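PDB 3K4U: binding component of ABC transporter from Wolinella succinogenes, which binds lysine in this crystal form and probably serves as the solute-binding component of an ABC transporter for amino acid uptake. Local coordinates for residues N83-Y88 / W205-L210; I89-S94 / E189-A194; Q93-K98 / M159-L164. One frame throughout, in Å; residues are numbered along the deposited sequence.

Contact 1: N83-Y88 / W205-L210; sequences NFVEPY and WLNHFL
Val85 and Leu206 meet at about a right angle, with Val85 CG2 lying 3.5 Å from Leu206 CB and close to the branch point CG as well. The other methyl of Val85, CG1, lies beside the amide of Asn207, 3.4 Å from its OD1. The same oxygen accepts the backbone N-H of Glu86, with Glu86 N 3.0 Å from Asn207 OD1. The N-H points at OD1 at 156°, in the carbonyl plane, and this side-chain bond satisfies a peptide nitrogen that has left the strand ladder.

Residues 83-88 lead from strand 83-84 into the long strand 89-98, and helix 200-216 packs along this connection in the first lobe of a two-lobed periplasmic binding protein fold. Further along the helix, Leu210 fills the bend after Val85. Its CD1 rests 3.7 Å from Tyr88 CB, while CD2 faces the backbone carbonyls of Glu86 and Pro87. The phenol ring of Tyr88 turns elsewhere: with chi1 at 64° CG sits between the backbone N and the carbonyl carbon, the crowded position, and the ring heads away from Leu210 toward the indole of Trp193 and helix 30-41.

Packing slackens on the Glu86 side. Its chain bends at chi2 (-54°) and crosses Asn207 obliquely, CG 3.6 Å from Asn207 OD1, and Glu86 is exposed; Pro87 meets Leu210 only through its carbonyl oxygen. His208 of a neighbouring subunit packs against Glu86 there, and the same subunit uses Asp201 and Asn204 to bond Asn83 ND2 and Phe84 O.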
loop_
_atom_site.group_PDB
_atom_site.type_symbol
_atom_site.label_atom_id
_atom_site.label_comp_id
_atom_site.label_asym_id
_atom_site.label_seq_id
_atom_site.Cartn_x
_atom_site.Cartn_y
_atom_site.Cartn_z
ATOM N N ASN E 83 21.770 -0.996 -26.437
ATOM C CA ASN E 83 20.887 -0.576 -25.340
ATOM C C ASN E 83 19.760 -1.574 -25.238
ATOM O O ASN E 83 19.329 -2.145 -26.257
ATOM C CB ASN E 83 20.200 0.759 -25.585
ATOM C CG ASN E 83 21.103 1.951 -25.434
ATOM O OD1 ASN E 83 22.075 1.951 -24.679
ATOM N ND2 ASN E 83 20.765 3.003 -26.137
ATOM N N PHE E 84 19.253 -1.758 -24.016
ATOM C CA PHE E 84 18.166 -2.665 -23.781
ATOM C C PHE E 84 16.914 -1.968 -23.318
ATOM O O PHE E 84 16.975 -0.906 -22.727
ATOM C CB PHE E 84 18.557 -3.632 -22.724
ATOM C CG PHE E 84 19.369 -4.759 -23.219
ATOM C CD1 PHE E 84 18.750 -5.823 -23.854
ATOM C CD2 PHE E 84 20.730 -4.785 -23.030
ATOM C CE1 PHE E 84 19.472 -6.874 -24.297
ATOM C CE2 PHE E 84 21.460 -5.858 -23.472
ATOM C CZ PHE E 84 20.827 -6.893 -24.119
ATOM N N VAL E 85 15.779 -2.575 -23.630
ATOM C CA VAL E 85 14.478 -2.108 -23.245
ATOM C C VAL E 85 14.115 -2.772 -21.911
ATOM O O VAL E 85 14.569 -3.872 -21.650
ATOM C CB VAL E 85 13.476 -2.500 -24.346
ATOM C CG1 VAL E 85 12.055 -2.528 -23.837
ATOM C CG2 VAL E 85 13.581 -1.512 -25.478
ATOM N N GLU E 86 13.328 -2.122 -21.060
ATOM C CA GLU E 86 12.913 -2.760 -19.781
ATOM C C GLU E 86 12.652 -4.243 -20.018
ATOM O O GLU E 86 12.068 -4.600 -20.999
ATOM C CB GLU E 86 11.679 -2.050 -19.185
ATOM C CG GLU E 86 12.037 -0.735 -18.522
ATOM C CD GLU E 86 13.144 -0.910 -17.474
ATOM O OE1 GLU E 86 12.867 -1.549 -16.419
ATOM O OE2 GLU E 86 14.281 -0.422 -17.679
ATOM N N PRO E 87 13.089 -5.132 -19.126
ATOM C CA PRO E 87 13.057 -6.527 -19.564
ATOM C C PRO E 87 11.633 -7.001 -19.782
ATOM O O PRO E 87 10.730 -6.394 -19.235
ATOM C CB PRO E 87 13.722 -7.254 -18.404
ATOM C CG PRO E 87 13.427 -6.448 -17.277
ATOM C CD PRO E 87 13.435 -5.020 -17.707
ATOM N N TYR E 88 11.397 -8.059 -20.555
ATOM C CA TYR E 88 10.011 -8.375 -20.858
ATOM C C TYR E 88 9.570 -9.702 -20.284
ATOM O O TYR E 88 8.370 -9.981 -20.130
ATOM C CB TYR E 88 9.728 -8.265 -22.357
ATOM C CG TYR E 88 10.476 -9.255 -23.223
ATOM C CD1 TYR E 88 9.877 -10.448 -23.646
ATOM C CD2 TYR E 88 11.787 -9.019 -23.591
ATOM C CE1 TYR E 88 10.562 -11.348 -24.433
ATOM C CE2 TYR E 88 12.478 -9.921 -24.349
ATOM C CZ TYR E 88 11.862 -11.081 -24.795
ATOM O OH TYR E 88 12.585 -11.971 -25.601
ATOM N N TRP E 205 9.580 4.632 -27.007
ATOM C CA TRP E 205 8.448 3.964 -27.676
ATOM C C TRP E 205 8.312 2.535 -27.232
ATOM O O TRP E 205 7.218 2.081 -26.892
ATOM C CB TRP E 205 8.556 4.016 -29.192
ATOM C CG TRP E 205 7.265 3.603 -29.838
ATOM C CD1 TRP E 205 6.257 4.421 -30.184
ATOM C CD2 TRP E 205 6.855 2.277 -30.180
ATOM N NE1 TRP E 205 5.213 3.680 -30.695
ATOM C CE2 TRP E 205 5.582 2.363 -30.726
ATOM C CE3 TRP E 205 7.454 1.016 -30.070
ATOM C CZ2 TRP E 205 4.869 1.245 -31.153
ATOM C CZ3 TRP E 205 6.761 -0.110 -30.521
ATOM C CH2 TRP E 205 5.470 0.014 -31.039
ATOM N N LEU E 206 9.416 1.813 -27.221
ATOM C CA LEU E 206 9.355 0.420 -26.828
ATOM C C LEU E 206 8.883 0.217 -25.397
ATOM O O LEU E 206 8.005 -0.607 -25.148
ATOM C CB LEU E 206 10.705 -0.241 -26.994
ATOM C CG LEU E 206 11.201 -0.662 -28.364
ATOM C CD1 LEU E 206 10.056 -0.575 -29.298
ATOM C CD2 LEU E 206 12.273 0.263 -28.735
ATOM N N ASN E 207 9.470 0.972 -24.459
ATOM C CA ASN E 207 9.126 0.873 -23.033
ATOM C C ASN E 207 7.632 1.094 -22.830
ATOM O O ASN E 207 6.979 0.362 -22.081
ATOM C CB ASN E 207 9.924 1.892 -22.251
ATOM C CG ASN E 207 11.350 1.431 -21.954
ATOM O OD1 ASN E 207 11.650 0.240 -21.956
ATOM N ND2 ASN E 207 12.231 2.378 -21.694
ATOM N N HIS E 208 7.064 2.059 -23.545
ATOM C CA HIS E 208 5.637 2.271 -23.406
ATOM C C HIS E 208 4.780 1.202 -24.117
ATOM O O HIS E 208 3.664 0.922 -23.677
ATOM C CB HIS E 208 5.245 3.661 -23.878
ATOM C CG HIS E 208 5.571 4.732 -22.903
ATOM N ND1 HIS E 208 6.475 5.731 -23.180
ATOM C CD2 HIS E 208 5.122 4.958 -21.640
ATOM C CE1 HIS E 208 6.557 6.536 -22.130
ATOM N NE2 HIS E 208 5.749 6.087 -21.183
ATOM N N PHE E 209 5.307 0.619 -25.201
ATOM C CA PHE E 209 4.645 -0.493 -25.900
ATOM C C PHE E 209 4.645 -1.711 -25.003
ATOM O O PHE E 209 3.627 -2.420 -24.903
ATOM C CB PHE E 209 5.316 -0.799 -27.269
ATOM C CG PHE E 209 5.023 -2.183 -27.793
ATOM C CD1 PHE E 209 3.804 -2.475 -28.389
ATOM C CD2 PHE E 209 5.958 -3.188 -27.676
ATOM C CE1 PHE E 209 3.507 -3.775 -28.840
ATOM C CE2 PHE E 209 5.658 -4.496 -28.136
ATOM C CZ PHE E 209 4.426 -4.781 -28.705
ATOM N N LEU E 210 5.766 -1.933 -24.317
ATOM C CA LEU E 210 5.848 -3.030 -23.326
ATOM C C LEU E 210 4.857 -2.855 -22.192
ATOM O O LEU E 210 4.170 -3.801 -21.831
ATOM C CB LEU E 210 7.249 -3.194 -22.773
ATOM C CG LEU E 210 7.510 -4.415 -21.897
ATOM C CD1 LEU E 210 7.115 -5.718 -22.584
ATOM C CD2 LEU E 210 8.981 -4.486 -21.500
#

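Contact 2: I89-S94 / E189-A194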
loop_
_atom_site.group_PDB
_atom_site.type_symbol
_atom_site.label_atom_id
_atom_site.label_comp_id
_atom_site.label_asym_id
_atom_site.label_seq_id
_atom_site.Cartn_x
_atom_site.Cartn_y
_atom_site.Cartn_z
ATOM N N ILE E 89 10.544 -10.513 -19.917
ATOM C CA ILE E 89 10.280 -11.756 -19.175
ATOM C C ILE E 89 11.564 -12.034 -18.382
ATOM O O ILE E 89 12.642 -11.586 -18.774
ATOM C CB ILE E 89 9.910 -12.913 -20.114
ATOM C CG1 ILE E 89 9.720 -14.210 -19.348
ATOM C CG2 ILE E 89 10.996 -13.100 -21.199
ATOM C CD1 ILE E 89 8.813 -15.139 -20.024
ATOM N N VAL E 90 11.435 -12.694 -17.226
ATOM C CA VAL E 90 12.593 -12.952 -16.378
ATOM C C VAL E 90 12.735 -14.446 -16.273
ATOM O O VAL E 90 11.754 -15.140 -16.045
ATOM C CB VAL E 90 12.459 -12.301 -14.989
ATOM C CG1 VAL E 90 13.601 -12.691 -14.120
ATOM C CG2 VAL E 90 12.470 -10.825 -15.141
ATOM N N VAL E 91 13.961 -14.932 -16.434
ATOM C CA VAL E 91 14.209 -16.359 -16.635
ATOM C C VAL E 91 15.402 -16.789 -15.804
ATOM O O VAL E 91 16.165 -15.937 -15.344
ATOM C CB VAL E 91 14.494 -16.587 -18.128
ATOM C CG1 VAL E 91 15.618 -17.659 -18.361
ATOM C CG2 VAL E 91 13.182 -16.868 -18.871
ATOM N N GLY E 92 15.571 -18.091 -15.604
ATOM C CA GLY E 92 16.799 -18.603 -14.981
ATOM C C GLY E 92 17.289 -19.875 -15.645
ATOM O O GLY E 92 16.555 -20.529 -16.394
ATOM N N GLN E 93 18.537 -20.229 -15.395
ATOM C CA GLN E 93 19.030 -21.501 -15.895
ATOM C C GLN E 93 18.561 -22.695 -15.081
ATOM O O GLN E 93 18.459 -22.625 -13.860
ATOM C CB GLN E 93 20.550 -21.498 -16.001
ATOM C CG GLN E 93 21.036 -21.557 -17.422
ATOM C CD GLN E 93 20.905 -20.246 -18.102
ATOM O OE1 GLN E 93 19.824 -19.850 -18.517
ATOM N NE2 GLN E 93 22.011 -19.533 -18.211
ATOM N N SER E 94 18.255 -23.776 -15.777
ATOM C CA SER E 94 17.808 -25.004 -15.167
ATOM C C SER E 94 18.625 -26.139 -15.734
ATOM O O SER E 94 19.507 -25.930 -16.563
ATOM C CB SER E 94 16.351 -25.247 -15.502
ATOM O OG SER E 94 15.514 -24.907 -14.427
ATOM N N GLU E 189 18.097 -13.837 -14.729
ATOM C CA GLU E 189 18.360 -13.476 -16.121
ATOM C C GLU E 189 17.244 -12.750 -16.778
ATOM O O GLU E 189 16.382 -13.353 -17.379
ATOM C CB GLU E 189 18.842 -14.667 -16.944
ATOM C CG GLU E 189 20.326 -14.952 -16.700
ATOM C CD GLU E 189 20.777 -16.262 -17.290
ATOM O OE1 GLU E 189 21.844 -16.771 -16.888
ATOM O OE2 GLU E 189 20.073 -16.784 -18.175
ATOM N N PRO E 190 17.234 -11.431 -16.625
ATOM C CA PRO E 190 16.259 -10.586 -17.269
ATOM C C PRO E 190 16.476 -10.552 -18.767
ATOM O O PRO E 190 17.612 -10.406 -19.253
ATOM C CB PRO E 190 16.552 -9.211 -16.682
ATOM C CG PRO E 190 17.929 -9.280 -16.251
ATOM C CD PRO E 190 18.142 -10.671 -15.761
ATOM N N LEU E 191 15.390 -10.662 -19.500
ATOM C CA LEU E 191 15.455 -10.774 -20.924
ATOM C C LEU E 191 14.931 -9.450 -21.509
ATOM O O LEU E 191 13.853 -8.978 -21.098
ATOM C CB LEU E 191 14.597 -11.977 -21.320
ATOM C CG LEU E 191 15.227 -13.341 -21.644
ATOM C CD1 LEU E 191 16.541 -13.688 -20.956
ATOM C CD2 LEU E 191 14.251 -14.426 -21.450
ATOM N N GLY E 192 15.668 -8.839 -22.437
ATOM C CA GLY E 192 15.216 -7.595 -23.042
ATOM C C GLY E 192 15.471 -7.512 -24.544
ATOM O O GLY E 192 16.290 -8.280 -25.073
ATOM N N TRP E 193 14.779 -6.601 -25.232
ATOM C CA TRP E 193 14.960 -6.425 -26.651
ATOM C C TRP E 193 16.107 -5.477 -26.713
ATOM O O TRP E 193 16.089 -4.480 -25.985
ATOM C CB TRP E 193 13.748 -5.743 -27.339
ATOM C CG TRP E 193 12.480 -6.414 -27.040
ATOM C CD1 TRP E 193 12.288 -7.754 -26.905
ATOM C CD2 TRP E 193 11.223 -5.790 -26.751
ATOM N NE1 TRP E 193 10.974 -8.003 -26.570
ATOM C CE2 TRP E 193 10.309 -6.811 -26.466
ATOM C CE3 TRP E 193 10.797 -4.459 -26.672
ATOM C CZ2 TRP E 193 8.990 -6.556 -26.116
ATOM C CZ3 TRP E 193 9.469 -4.204 -26.349
ATOM C CH2 TRP E 193 8.579 -5.250 -26.089
ATOM N N ALA E 194 17.066 -5.735 -27.606
ATOM C CA ALA E 194 18.160 -4.788 -27.833
ATOM C C ALA E 194 17.972 -3.968 -29.119
ATOM O O ALA E 194 17.259 -4.386 -30.061
ATOM C CB ALA E 194 19.469 -5.499 -27.850
#
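Val91 O receives the N-H of Glu189, with Glu189 N 2.9 Å from Val91 O. The same two residues are joined in return by a second backbone bond, in which Val91 N lies 3.0 Å from Glu189 O, so that Val91 and Glu189 form a hydrogen-bonded antiparallel pair. A third backbone bond joins Leu191 N to Ile89 O at 3.0 Å. Pro190 pairs with Val90 at a non-hydrogen-bonded position, where its missing N-H costs nothing on this side.

The two strands form a short antiparallel pair that passes between the lobes, consistent with the hinge of this periplasmic binding protein fold. Ile89, Val91, Glu189 and Leu191 share one face of it. Leu191 is the apolar centre: its CD2 sits 3.5 Å from Ile89 CG2 and 3.7 Å from Val91 CG2. Ile89 and Leu191 lie side by side. CG2 is the branch of Ile89 that meets Leu191, CG1 being anti to the backbone N (chi1 177°); the Ile89 side chain also packs on helix 218-228. Leu191 also touches the bound lysine. On the other face Val90 is exposed.

At the end toward the second lobe, the extended chain of Glu189 brings its carboxylate to the amide end of Gln93, the two planes about 60° apart. Thr187 gives Glu189 OE1 a weak hydrogen bond. The Glu189 carboxylate also lies near that of Asp163, and Asp163 bonds the ligand's alpha-amino group. Two buried acids are thus close together; their combined negative potential would probably favour a cationic amine in the cleft.

Contact 3: Q93-K98 / M159-L164; sequences QSLLVK and MFIFDL. With LYS (lysine), chain K.
Leu95 lies alongside Ile161, pointing the same way, with its CD2 methyl 3.7 Å from Ile161 CG1. The pair belongs to an antiparallel ladder in the second lobe of the periplasmic binding protein fold, where strand 159-163 runs beside strand 89-98. Four backbone bonds close it, among them Ser94 N to Phe162 O at 2.9 Å, nearly straight at 171°. On the opposite face Leu96 CB meets Phe160 CB at 4.0 Å, under helices 145-154 and 164-175.

Near the cleft Gln93 CG packs 3.6 Å from Ile161 CG1, and the bend at chi2 (77°) carries the amide to Asp163, its plane only 10° from that of the carboxylate. With an alanine here, the methylene over Ile161 would be lost and the carboxylates of Asp163 and Glu189 would probably be left without the amide that lies beside both.

The ring of Phe162 brings CZ to within 3.6 Å of the bound lysine's CG, while the ligand's CE lies at the ring edge, in plane. Glu12, Thr73, Arg78 and Ser125 bond the same ligand. Asp163 OD1 accepts a hydrogen bond from the ligand's alpha-amino nitrogen, lysine N, at 2.7 Å.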
loop_
_atom_site.group_PDB
_atom_site.type_symbol
_atom_site.label_atom_id
_atom_site.label_comp_id
_atom_site.label_asym_id
_atom_site.label_seq_id
_atom_site.Cartn_x
_atom_site.Cartn_y
_atom_site.Cartn_z
ATOM N N GLN E 93 18.537 -20.229 -15.395
ATOM C CA GLN E 93 19.030 -21.501 -15.895
ATOM C C GLN E 93 18.561 -22.695 -15.081
ATOM O O GLN E 93 18.459 -22.625 -13.860
ATOM C CB GLN E 93 20.550 -21.498 -16.001
ATOM C CG GLN E 93 21.036 -21.557 -17.422
ATOM C CD GLN E 93 20.905 -20.246 -18.102
ATOM O OE1 GLN E 93 19.824 -19.850 -18.517
ATOM N NE2 GLN E 93 22.011 -19.533 -18.211
ATOM N N SER E 94 18.255 -23.776 -15.777
ATOM C CA SER E 94 17.808 -25.004 -15.167
ATOM C C SER E 94 18.625 -26.139 -15.734
ATOM O O SER E 94 19.507 -25.930 -16.563
ATOM C CB SER E 94 16.351 -25.247 -15.502
ATOM O OG SER E 94 15.514 -24.907 -14.427
ATOM N N LEU E 95 18.336 -27.348 -15.261
ATOM C CA LEU E 95 19.059 -28.537 -15.663
ATOM C C LEU E 95 18.122 -29.624 -16.221
ATOM O O LEU E 95 17.039 -29.885 -15.672
ATOM C CB LEU E 95 19.900 -29.054 -14.503
ATOM C CG LEU E 95 20.819 -28.054 -13.782
ATOM C CD1 LEU E 95 21.569 -28.740 -12.659
ATOM C CD2 LEU E 95 21.808 -27.367 -14.730
ATOM N N LEU E 96 18.526 -30.226 -17.338
ATOM C CA LEU E 96 17.887 -31.444 -17.787
ATOM C C LEU E 96 18.891 -32.570 -17.599
ATOM O O LEU E 96 20.017 -32.458 -18.081
ATOM C CB LEU E 96 17.451 -31.336 -19.245
ATOM C CG LEU E 96 16.325 -30.384 -19.657
ATOM C CD1 LEU E 96 16.032 -30.594 -21.143
ATOM C CD2 LEU E 96 15.060 -30.559 -18.813
ATOM N N VAL E 97 18.490 -33.633 -16.889
ATOM C CA VAL E 97 19.386 -34.773 -16.557
ATOM C C VAL E 97 18.835 -36.106 -17.078
ATOM O O VAL E 97 17.643 -36.218 -17.370
ATOM C CB VAL E 97 19.675 -34.857 -15.001
ATOM C CG1 VAL E 97 20.049 -33.473 -14.426
ATOM C CG2 VAL E 97 18.486 -35.445 -14.221
ATOM N N LYS E 98 19.694 -37.113 -17.199
ATOM C CA LYS E 98 19.245 -38.468 -17.549
ATOM C C LYS E 98 18.516 -39.096 -16.361
ATOM O O LYS E 98 18.763 -38.719 -15.210
ATOM C CB LYS E 98 20.423 -39.358 -17.955
ATOM C CG LYS E 98 20.235 -40.102 -19.305
ATOM C CD LYS E 98 19.245 -41.286 -19.249
ATOM C CE LYS E 98 18.501 -41.484 -20.588
ATOM N NZ LYS E 98 19.398 -41.874 -21.722
HETATM N N MSE E 159 23.759 -34.398 -18.519
HETATM C CA MSE E 159 22.880 -33.286 -18.190
HETATM C C MSE E 159 23.113 -32.046 -19.038
HETATM O O MSE E 159 24.255 -31.724 -19.407
HETATM C CB MSE E 159 23.062 -32.904 -16.732
HETATM C CG MSE E 159 24.516 -32.783 -16.342
HETATM SE SE MSE E 159 24.652 -32.244 -14.488
HETATM C CE MSE E 159 26.619 -32.011 -14.392
ATOM N N PHE E 160 22.005 -31.355 -19.300
ATOM C CA PHE E 160 21.915 -30.154 -20.133
ATOM C C PHE E 160 21.574 -28.920 -19.271
ATOM O O PHE E 160 20.778 -29.006 -18.339
ATOM C CB PHE E 160 20.838 -30.393 -21.196
ATOM C CG PHE E 160 20.672 -29.266 -22.180
ATOM C CD1 PHE E 160 21.640 -29.016 -23.155
ATOM C CD2 PHE E 160 19.536 -28.475 -22.159
ATOM C CE1 PHE E 160 21.486 -27.976 -24.048
ATOM C CE2 PHE E 160 19.394 -27.439 -23.060
ATOM C CZ PHE E 160 20.373 -27.197 -24.004
ATOM N N ILE E 161 22.200 -27.787 -19.561
ATOM C CA ILE E 161 21.949 -26.532 -18.820
ATOM C C ILE E 161 21.538 -25.438 -19.784
ATOM O O ILE E 161 22.159 -25.259 -20.824
ATOM C CB ILE E 161 23.169 -26.011 -18.046
ATOM C CG1 ILE E 161 22.781 -24.750 -17.233
ATOM C CG2 ILE E 161 24.333 -25.700 -19.010
ATOM C CD1 ILE E 161 23.900 -24.205 -16.267
ATOM N N PHE E 162 20.497 -24.695 -19.432
ATOM C CA PHE E 162 19.977 -23.678 -20.324
ATOM C C PHE E 162 18.826 -22.963 -19.639
ATOM O O PHE E 162 18.331 -23.428 -18.619
ATOM C CB PHE E 162 19.486 -24.336 -21.627
ATOM C CG PHE E 162 19.524 -23.425 -22.801
ATOM C CD1 PHE E 162 20.681 -23.306 -23.565
ATOM C CD2 PHE E 162 18.412 -22.679 -23.146
ATOM C CE1 PHE E 162 20.724 -22.427 -24.642
ATOM C CE2 PHE E 162 18.448 -21.808 -24.216
ATOM C CZ PHE E 162 19.603 -21.682 -24.970
ATOM N N ASP E 163 18.422 -21.837 -20.221
ATOM C CA ASP E 163 17.235 -21.123 -19.834
ATOM C C ASP E 163 16.084 -22.086 -19.582
ATOM O O ASP E 163 15.793 -22.977 -20.386
ATOM C CB ASP E 163 16.847 -20.084 -20.890
ATOM C CG ASP E 163 17.925 -19.008 -21.105
ATOM O OD1 ASP E 163 17.591 -17.852 -21.498
ATOM O OD2 ASP E 163 19.108 -19.322 -20.896
ATOM N N LEU E 164 15.444 -21.882 -18.428
ATOM C CA LEU E 164 14.392 -22.754 -17.919
ATOM C C LEU E 164 13.196 -22.927 -18.854
ATOM O O LEU E 164 12.613 -24.011 -18.910
ATOM C CB LEU E 164 13.911 -22.235 -16.561
ATOM C CG LEU E 164 12.894 -23.060 -15.791
ATOM C CD1 LEU E 164 13.226 -22.908 -14.353
ATOM C CD2 LEU E 164 11.488 -22.582 -16.063
HETATM N N LYS K . 19.183 -16.054 -22.697
HETATM C CA LYS K . 20.104 -16.721 -23.595
HETATM C C LYS K . 21.243 -15.767 -23.872
HETATM O O LYS K . 21.028 -14.558 -23.881
HETATM C CB LYS K . 19.401 -17.069 -24.915
HETATM C CG LYS K . 20.048 -18.180 -25.709
HETATM C CD LYS K . 19.892 -17.934 -27.168
HETATM C CE LYS K . 20.200 -19.175 -28.013
HETATM N NZ LYS K . 19.737 -19.036 -29.419
HETATM O OXT LYS K . 22.382 -16.172 -24.095
#

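In the fold
Strand 89-98 ties contacts 2 and 3 into one sheet, and Gln93 takes part in both; contact 1 sits on the approach to that strand and on the helix that follows strand 189-195. Contact 3 is almost wholly buried and rests on a full backbone ladder with mostly apolar side chains on its faces. Contact 2 is also buried, nearer the centre of the chain, but its ladder is shorter; it adds the carboxylate of Glu189, close to Asp163 of contact 3, which binds the ligand. Contact 1 is only partly buried, with one side-chain-to-backbone bond and a neighbouring subunit close by. It joins contact 2 directly through Tyr88 N and Leu191 O, whereas contact 3 lies across the chain's centre, about 28 Å from contact 1 between centres.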